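Local coordinates for protein metallopeptidase containing co-catalytic metalloactive site (Shewanella denitrificans OS217, PDB 3B2Y) that probably acts as a zinc-dependent metallocarboxypeptidase of the M14 family, a hydrolase whose metal site holds nickel in this crystal, at residues Glu231-Leu234 / Val235-Ala239. Residues are numbered along the deposited sequence; the frame is centred on the assembly and turned at random.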
loop_
_atom_site.group_PDB
_atom_site.type_symbol
_atom_site.label_atom_id
_atom_site.label_comp_id
_atom_site.label_asym_id
_atom_site.label_seq_id
_atom_site.Cartn_x
_atom_site.Cartn_y
_atom_site.Cartn_z
ATOM N N GLU A 231 -8.870 1.276 2.682
ATOM C CA GLU A 231 -8.387 2.099 3.805
ATOM C C GLU A 231 -9.543 2.806 4.529
ATOM O O GLU A 231 -9.541 2.886 5.749
ATOM C CB GLU A 231 -7.246 3.032 3.332
ATOM C CG GLU A 231 -7.592 3.987 2.175
ATOM C CD GLU A 231 -7.400 3.418 0.754
ATOM O OE1 GLU A 231 -7.392 2.186 0.537
ATOM O OE2 GLU A 231 -7.284 4.252 -0.167
ATOM N N ALA A 232 -10.509 3.361 3.830
ATOM C CA ALA A 232 -11.635 4.019 4.531
ATOM C C ALA A 232 -12.453 2.998 5.303
ATOM O O ALA A 232 -12.947 3.283 6.408
ATOM C CB ALA A 232 -12.531 4.817 3.565
ATOM N N PHE A 233 -12.663 1.849 4.690
ATOM C CA PHE A 233 -13.279 0.669 5.336
ATOM C C PHE A 233 -12.589 0.314 6.672
ATOM O O PHE A 233 -13.233 0.149 7.708
ATOM C CB PHE A 233 -13.232 -0.572 4.407
ATOM C CG PHE A 233 -13.677 -1.819 5.076
ATOM C CD1 PHE A 233 -15.035 -2.018 5.331
ATOM C CD2 PHE A 233 -12.755 -2.805 5.522
ATOM C CE1 PHE A 233 -15.468 -3.178 6.010
ATOM C CE2 PHE A 233 -13.187 -3.960 6.206
ATOM C CZ PHE A 233 -14.555 -4.163 6.413
ATOM N N LEU A 234 -11.275 0.205 6.653
ATOM C CA LEU A 234 -10.574 -0.142 7.878
ATOM C C LEU A 234 -10.710 0.991 8.957
ATOM O O LEU A 234 -10.777 0.700 10.112
ATOM C CB LEU A 234 -9.152 -0.537 7.634
ATOM C CG LEU A 234 -8.839 -1.654 6.679
ATOM C CD1 LEU A 234 -7.364 -1.682 6.441
ATOM C CD2 LEU A 234 -9.325 -2.903 7.330
ATOM N N VAL A 235 -10.771 2.261 8.547
ATOM C CA VAL A 235 -11.000 3.346 9.478
ATOM C C VAL A 235 -12.401 3.250 10.075
ATOM O O VAL A 235 -12.594 3.391 11.289
ATOM C CB VAL A 235 -10.703 4.678 8.792
ATOM C CG1 VAL A 235 -11.158 5.892 9.657
ATOM C CG2 VAL A 235 -9.149 4.696 8.413
ATOM N N ARG A 236 -13.410 3.055 9.243
ATOM C CA ARG A 236 -14.807 2.936 9.752
ATOM C C ARG A 236 -14.863 1.724 10.717
ATOM O O ARG A 236 -15.639 1.687 11.670
ATOM C CB ARG A 236 -15.731 2.689 8.583
ATOM C CG ARG A 236 -15.920 3.861 7.699
ATOM C CD ARG A 236 -17.208 3.683 6.909
ATOM N NE ARG A 236 -17.354 4.711 5.878
ATOM C CZ ARG A 236 -16.920 4.588 4.622
ATOM N NH1 ARG A 236 -16.318 3.467 4.213
ATOM N NH2 ARG A 236 -17.107 5.594 3.775
ATOM N N SER A 237 -13.999 0.766 10.479
ATOM C CA SER A 237 -13.971 -0.486 11.250
ATOM C C SER A 237 -13.129 -0.339 12.527
ATOM O O SER A 237 -13.025 -1.289 13.309
ATOM C CB SER A 237 -13.435 -1.608 10.378
ATOM O OG SER A 237 -14.324 -1.850 9.271
ATOM N N GLY A 238 -12.525 0.840 12.732
ATOM C CA GLY A 238 -11.778 1.141 13.945
ATOM C C GLY A 238 -10.277 1.446 13.873
ATOM O O GLY A 238 -9.694 1.814 14.903
ATOM N N ALA A 239 -9.622 1.325 12.717
ATOM C CA ALA A 239 -8.196 1.734 12.660
ATOM C C ALA A 239 -8.022 3.173 13.134
ATOM O O ALA A 239 -8.679 4.062 12.627
ATOM C CB ALA A 239 -7.639 1.613 11.269
#
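With CG of Phe233 anti to the backbone N (chi1 173°) and OG of Ser237 turned back beside its own N (chi1 -64°), ring and hydroxyl meet one turn apart where helix 230-236 ends in a Schellman motif. Ser237 OG sits over the centre of the Phe233 ring, 3.6 Å above its plane, and gives its proton to the carbonyl of the same residue, OG to Phe233 O 2.8 Å. That bond comes in well above the carbonyl plane, while Ser237 N, 2.9 Å from Phe233 O, approaches from the opposite face; one oxygen thus takes two donors from a single residue. The Phe233 side chain also touches Phe131, in a loop. With an alanine in place of Phe233 the two bonds to its carbonyl could remain, but the serine hydroxyl is likely to lose the ring it lies over, and a gap to open beside Phe131. The chain then turns off the helix axis: Gly238, with positive phi, suits a backbone that would jam a CB against the preceding carbonyl; Gly238 N donates to Val235 O, and Ala239 N closes the cap on Leu234 O at 2.9 Å, nearly straight at 164°. Leu234 and Ala239 both rest on Ile166 of strand 165-172, tying the helix end to the central sheet of the M14 fold. At the helix start, the side chain of Glu231 is about 7 Å from the bound nickel. Arg236 runs extended from CG to NE back along the helix, and its NH2 bonds Asp227 O. Its own N donates to Ala232 O at 2.9 Å, and Arg236 CG presses on that same oxygen at 3.3 Å.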